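Local structure of SM80.1 Vicilin (Solanum melongena, 5VF5) at residues P258-R263 with N352-R357; E70-V75 with Y123-S128. The protein probably serves as a 7S seed storage protein of the vicilin family, built from two cupin domains and carrying a bound copper ion. One frame throughout, in Å; residues are numbered along the deposited sequence. Where two conformers were deposited one is given.

Contact 1: P258-R263 with N352-R357; sequences PYYNSR and NFLAGR. With ACT (acetate ion), chain C.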
loop_
_atom_site.group_PDB
_atom_site.type_symbol
_atom_site.label_atom_id
_atom_site.label_comp_id
_atom_site.label_asym_id
_atom_site.label_seq_id
_atom_site.Cartn_x
_atom_site.Cartn_y
_atom_site.Cartn_z
ATOM N N PRO A 258 9.980 0.941 19.804
ATOM C CA PRO A 258 8.768 0.149 19.881
ATOM C C PRO A 258 7.523 1.017 20.076
ATOM O O PRO A 258 7.524 1.995 20.869
ATOM C CB PRO A 258 9.032 -0.785 21.055
ATOM C CG PRO A 258 10.547 -0.908 21.121
ATOM C CD PRO A 258 11.008 0.485 20.758
ATOM N N TYR A 259 6.469 0.678 19.338
ATOM C CA TYR A 259 5.218 1.411 19.451
ATOM C C TYR A 259 4.073 0.484 19.102
ATOM O O TYR A 259 4.268 -0.663 18.660
ATOM C CB TYR A 259 5.216 2.599 18.471
ATOM C CG TYR A 259 5.107 2.171 17.012
ATOM C CD1 TYR A 259 6.249 1.839 16.271
ATOM C CD2 TYR A 259 3.879 2.050 16.388
ATOM C CE1 TYR A 259 6.157 1.425 14.938
ATOM C CE2 TYR A 259 3.781 1.621 15.059
ATOM C CZ TYR A 259 4.916 1.299 14.347
ATOM O OH TYR A 259 4.839 0.925 13.017
ATOM N N TYR A 260 2.856 0.946 19.312
ATOM C CA TYR A 260 1.685 0.262 18.763
ATOM C C TYR A 260 0.671 1.267 18.241
ATOM O O TYR A 260 0.655 2.446 18.655
ATOM C CB TYR A 260 1.033 -0.725 19.781
ATOM C CG TYR A 260 0.382 -0.059 20.984
ATOM C CD1 TYR A 260 1.088 0.231 22.153
ATOM C CD2 TYR A 260 -0.945 0.309 20.949
ATOM C CE1 TYR A 260 0.473 0.841 23.237
ATOM C CE2 TYR A 260 -1.561 0.901 22.047
ATOM C CZ TYR A 260 -0.833 1.182 23.185
ATOM O OH TYR A 260 -1.391 1.789 24.284
ATOM N N ASN A 261 -0.168 0.812 17.321
ATOM C CA ASN A 261 -1.316 1.582 16.833
ATOM C C ASN A 261 -2.535 1.235 17.667
ATOM O O ASN A 261 -2.834 0.081 17.910
ATOM C CB ASN A 261 -1.565 1.242 15.380
ATOM C CG ASN A 261 -0.520 1.827 14.481
ATOM O OD1 ASN A 261 -0.385 3.059 14.427
ATOM N ND2 ASN A 261 0.233 0.971 13.781
ATOM N N SER A 262 -3.263 2.250 18.098
ATOM C CA SER A 262 -4.383 2.049 18.986
ATOM C C SER A 262 -5.521 1.239 18.403
ATOM O O SER A 262 -6.098 0.426 19.090
ATOM C CB SER A 262 -4.883 3.397 19.518
ATOM O OG SER A 262 -5.481 4.181 18.501
ATOM N N ARG A 263 -5.871 1.502 17.143
ATOM C CA ARG A 263 -6.998 0.794 16.510
ATOM C C ARG A 263 -6.818 0.342 15.080
ATOM O O ARG A 263 -7.562 -0.526 14.641
ATOM C CB ARG A 263 -8.277 1.572 16.629
ATOM C CG ARG A 263 -8.288 2.867 15.970
ATOM C CD ARG A 263 -9.751 3.396 15.956
ATOM N NE ARG A 263 -10.615 2.861 14.906
ATOM C CZ ARG A 263 -11.662 2.038 15.010
ATOM N NH1 ARG A 263 -12.012 1.452 16.169
ATOM N NH2 ARG A 263 -12.352 1.734 13.911
ATOM N N ASN A 352 1.228 5.022 19.800
ATOM C CA ASN A 352 1.624 4.988 21.198
ATOM C C ASN A 352 3.034 4.458 21.283
ATOM O O ASN A 352 3.266 3.236 21.083
ATOM C CB ASN A 352 0.711 4.036 21.966
ATOM C CG ASN A 352 -0.699 4.556 22.091
ATOM O OD1 ASN A 352 -1.075 5.107 23.117
ATOM N ND2 ASN A 352 -1.479 4.411 21.022
ATOM N N PHE A 353 4.008 5.310 21.588
ATOM C CA PHE A 353 5.388 4.881 21.699
ATOM C C PHE A 353 5.644 4.337 23.088
ATOM O O PHE A 353 5.042 4.762 24.069
ATOM C CB PHE A 353 6.334 6.049 21.369
ATOM C CG PHE A 353 6.438 6.283 19.905
ATOM C CD1 PHE A 353 5.509 7.087 19.237
ATOM C CD2 PHE A 353 7.387 5.590 19.152
ATOM C CE1 PHE A 353 5.574 7.251 17.870
ATOM C CE2 PHE A 353 7.418 5.725 17.773
ATOM C CZ PHE A 353 6.516 6.561 17.147
ATOM N N LEU A 354 6.491 3.307 23.129
ATOM C CA LEU A 354 6.730 2.530 24.329
ATOM C C LEU A 354 8.091 2.786 24.976
ATOM O O LEU A 354 8.400 2.206 26.033
ATOM C CB LEU A 354 6.585 1.059 23.967
ATOM C CG LEU A 354 5.177 0.687 23.497
ATOM C CD1 LEU A 354 5.205 -0.681 22.802
ATOM C CD2 LEU A 354 4.210 0.688 24.645
ATOM N N ALA A 355 8.896 3.630 24.355
ATOM C CA ALA A 355 10.208 4.075 24.886
ATOM C C ALA A 355 10.511 5.394 24.210
ATOM O O ALA A 355 9.872 5.738 23.226
ATOM C CB ALA A 355 11.277 3.071 24.556
ATOM N N GLY A 356 11.491 6.110 24.730
ATOM C CA GLY A 356 11.862 7.408 24.179
ATOM C C GLY A 356 11.322 8.532 25.029
ATOM O O GLY A 356 10.488 8.336 25.917
ATOM N N ARG A 357 11.824 9.740 24.770
ATOM C CA ARG A 357 11.427 10.899 25.586
ATOM C C ARG A 357 9.914 11.087 25.568
ATOM O O ARG A 357 9.302 11.296 26.586
ATOM C CB ARG A 357 12.263 12.115 25.143
ATOM C CG ARG A 357 11.797 13.409 25.729
ATOM C CD ARG A 357 12.790 14.501 25.376
ATOM N NE ARG A 357 13.839 14.636 26.378
ATOM C CZ ARG A 357 13.685 15.218 27.576
ATOM N NH1 ARG A 357 12.494 15.675 27.984
ATOM N NH2 ARG A 357 14.726 15.297 28.391
HETATM C C ACT C . 2.514 2.271 10.842
HETATM O O ACT C . 1.698 3.212 10.595
HETATM O OXT ACT C . 2.485 1.686 11.948
HETATM C CH3 ACT C . 3.571 1.832 9.859
#
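Y259 and Y260, near the end of strand 254-261, pair antiparallel with F353 and N352 of the short strand 351-353, a two-residue ladder well away from the centre of the chain. Y260 and N352 form the hydrogen-bonded pair: Y260 N gives to N352 O at 2.9 Å, and N352 N returns a bond to Y260 O. Two residues along, beyond the Y259-F353 pair, L354 N reaches P258 O at 2.8 Å, although L354 has already left the strand. On one side of the ladder, in one of two N352 conformers, the amide stacks on the Y260 ring, planes 3° apart, with CB of N352 3.6 Å from the ring centroid. The Y260 ring is swung there by a chi1 of 68°, which sets CG between the backbone N and the carbonyl carbon; CD2 of L354 meets the edge of the same ring. Both segments belong to the second cupin domain, where strand 351-353 joins strand 254-261 after the barrel strand 337-344. On the other side, CB of Y259 sits over one face of the F353 ring, 4.0 Å from its centroid. The two rings stay oblique, and F353 also meets Y391 and F220 edge-to-face. The phenol of Y259 runs away from F353 to an acetate ion, probably from the crystallisation liquor: its OH bonds to acetate OXT at 2.7 Å, and N261 ND2 reaches that same oxygen at 3.0 Å. K351 and R266 also bind this acetate, in keeping with its negative charge.

Contact 2: E70-V75 with Y123-S128; sequences EAIFVV and YVLAKS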
loop_
_atom_site.group_PDB
_atom_site.type_symbol
_atom_site.label_atom_id
_atom_site.label_comp_id
_atom_site.label_asym_id
_atom_site.label_seq_id
_atom_site.Cartn_x
_atom_site.Cartn_y
_atom_site.Cartn_z
ATOM N N GLU A 70 -12.935 -0.426 -4.541
ATOM C CA GLU A 70 -12.543 0.941 -4.251
ATOM C C GLU A 70 -11.046 0.933 -3.931
ATOM O O GLU A 70 -10.622 0.126 -3.105
ATOM C CB GLU A 70 -13.339 1.377 -3.001
ATOM C CG GLU A 70 -14.849 1.236 -3.149
ATOM C CD GLU A 70 -15.407 2.204 -4.155
ATOM O OE1 GLU A 70 -14.722 3.189 -4.436
ATOM O OE2 GLU A 70 -16.502 1.963 -4.668
ATOM N N ALA A 71 -10.264 1.817 -4.520
ATOM C CA ALA A 71 -8.828 1.734 -4.436
ATOM C C ALA A 71 -8.178 2.999 -3.952
ATOM O O ALA A 71 -8.726 4.107 -4.132
ATOM C CB ALA A 71 -8.202 1.307 -5.765
ATOM N N ILE A 72 -6.983 2.846 -3.436
ATOM C CA ILE A 72 -6.067 3.950 -3.178
ATOM C C ILE A 72 -4.752 3.592 -3.856
ATOM O O ILE A 72 -4.197 2.511 -3.602
ATOM C CB ILE A 72 -5.797 4.167 -1.683
ATOM C CG1 ILE A 72 -7.098 4.415 -0.933
ATOM C CG2 ILE A 72 -4.831 5.312 -1.514
ATOM C CD1 ILE A 72 -6.919 4.479 0.551
ATOM N N PHE A 73 -4.303 4.441 -4.774
ATOM C CA PHE A 73 -3.038 4.283 -5.480
ATOM C C PHE A 73 -1.999 5.152 -4.789
ATOM O O PHE A 73 -2.252 6.337 -4.550
ATOM C CB PHE A 73 -3.143 4.725 -6.956
ATOM C CG PHE A 73 -3.786 3.775 -7.913
ATOM C CD1 PHE A 73 -4.701 2.810 -7.535
ATOM C CD2 PHE A 73 -3.467 3.870 -9.260
ATOM C CE1 PHE A 73 -5.252 1.960 -8.464
ATOM C CE2 PHE A 73 -4.028 3.017 -10.187
ATOM C CZ PHE A 73 -4.936 2.075 -9.783
ATOM N N VAL A 74 -0.820 4.629 -4.546
ATOM C CA VAL A 74 0.302 5.362 -3.996
ATOM C C VAL A 74 1.502 5.166 -4.886
ATOM O O VAL A 74 1.962 4.048 -5.109
ATOM C CB VAL A 74 0.629 4.914 -2.570
ATOM C CG1 VAL A 74 1.775 5.738 -1.967
ATOM C CG2 VAL A 74 -0.589 4.967 -1.694
ATOM N N VAL A 75 2.032 6.249 -5.455
ATOM C CA VAL A 75 3.199 6.126 -6.317
ATOM C C VAL A 75 4.468 5.983 -5.488
ATOM O O VAL A 75 4.812 6.853 -4.689
ATOM C CB VAL A 75 3.334 7.316 -7.271
ATOM C CG1 VAL A 75 4.518 7.144 -8.183
ATOM C CG2 VAL A 75 2.074 7.455 -8.083
ATOM N N TYR A 123 1.863 1.193 -5.465
ATOM C CA TYR A 123 1.305 0.313 -4.431
ATOM C C TYR A 123 -0.174 0.627 -4.279
ATOM O O TYR A 123 -0.553 1.791 -4.119
ATOM C CB TYR A 123 2.051 0.571 -3.119
ATOM C CG TYR A 123 1.714 -0.256 -1.890
ATOM C CD1 TYR A 123 1.385 -1.594 -1.997
ATOM C CD2 TYR A 123 1.818 0.302 -0.601
ATOM C CE1 TYR A 123 1.105 -2.350 -0.876
ATOM C CE2 TYR A 123 1.579 -0.457 0.527
ATOM C CZ TYR A 123 1.230 -1.776 0.389
ATOM O OH TYR A 123 0.999 -2.516 1.515
ATOM N N VAL A 124 -1.030 -0.381 -4.303
ATOM C CA VAL A 124 -2.467 -0.230 -4.347
ATOM C C VAL A 124 -3.136 -0.954 -3.212
ATOM O O VAL A 124 -2.866 -2.138 -2.979
ATOM C CB VAL A 124 -3.018 -0.745 -5.683
ATOM C CG1 VAL A 124 -4.526 -0.567 -5.764
ATOM C CG2 VAL A 124 -2.317 -0.107 -6.870
ATOM N N LEU A 125 -4.065 -0.281 -2.546
ATOM C CA LEU A 125 -4.999 -0.896 -1.605
ATOM C C LEU A 125 -6.354 -0.943 -2.304
ATOM O O LEU A 125 -6.765 0.101 -2.864
ATOM C CB LEU A 125 -5.144 -0.008 -0.370
ATOM C CG LEU A 125 -6.084 -0.553 0.705
ATOM C CD1 LEU A 125 -5.538 -1.820 1.372
ATOM C CD2 LEU A 125 -6.434 0.517 1.741
ATOM N N ALA A 126 -7.060 -2.079 -2.284
ATOM C CA ALA A 126 -8.425 -2.109 -2.786
ATOM C C ALA A 126 -9.320 -2.779 -1.767
ATOM O O ALA A 126 -8.889 -3.654 -1.027
ATOM C CB ALA A 126 -8.511 -2.807 -4.132
ATOM N N LYS A 127 -10.573 -2.340 -1.722
ATOM C CA LYS A 127 -11.563 -2.965 -0.887
ATOM C C LYS A 127 -12.693 -3.529 -1.752
ATOM O O LYS A 127 -13.234 -2.816 -2.619
ATOM C CB LYS A 127 -12.173 -1.935 0.110
ATOM C CG LYS A 127 -13.049 -2.590 1.144
ATOM C CD LYS A 127 -13.753 -1.597 2.021
ATOM C CE LYS A 127 -14.631 -2.340 3.022
ATOM N NZ LYS A 127 -15.411 -1.397 3.866
ATOM N N SER A 128 -13.066 -4.775 -1.500
ATOM C CA SER A 128 -14.142 -5.400 -2.252
ATOM C C SER A 128 -15.488 -4.751 -1.987
ATOM O O SER A 128 -15.732 -4.219 -0.918
ATOM C CB SER A 128 -14.190 -6.872 -1.946
ATOM O OG SER A 128 -14.445 -7.112 -0.571
#
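Strands 70-75 and 123-128 run antiparallel, their axes 171° apart and 4.6 Å at closest approach, with five residue pairs in unbroken register from E70-K127 to V74-Y123. Three pairs, E70-K127, I72-L125 and V74-Y123, each exchange two backbone hydrogen bonds; the shortest include I72 N to L125 O at 2.8 Å, and the longest is E70 N to K127 O at 3.1 Å. In the non-hydrogen-bonded pairs between them, CA-H groups approach carbonyl oxygens, as A71 CA does L125 O at 3.1 Å. F73, V124, A71 and A126 share one face of the sheet. There V124 sets both methyls on one side of the F73 ring: CG2 stands over the face, 4.2 Å from the centroid, while CG1, lower and out beyond the rim, comes within 3.8 Å of F73 CE1 and also touches A71 CB. With CG1 anti to the backbone N (chi1 -179°), V124 can present both methyls to F73. The methyls of A71 and A126 meet beside them, CB to CB 4.4 Å. On the opposite face I72 and L125 lie side by side, and their ends meet at CD1 and CD2, 4.2 Å apart. At one end of this row the E70 side chain turns away from K127 to a salt bridge with R102 and a bond from G105 N; at the other the Y123 hydroxyl bonds to V267 O. The pair lies inside the antiparallel sheet of the first cupin domain, between strands 49-56 and 100-103, and its I72, V74, Y123 and L125 face packs against strand 337-344 of the second, with F342 touching all four and strand 243-250 covering I72 and V74.

Contact 2 comes first along the chain and is complete before contact 1 begins; contact 2 lies in the first cupin domain and contact 1 in the second. Their centres lie about 27 Å apart and their nearest atoms about 11 Å, without touching, and they share no sheet. Contact 2 is buried near the middle of the chain, where the sheets of the two domains face each other; contact 1 lies peripherally, about 22 Å from the chain's centre. Strand 337-344, which packs on contact 2, runs shortly before strand 351-353 of contact 1. One contact thus belongs to the face between the two domains of this bicupin, the other to the outer part of the second.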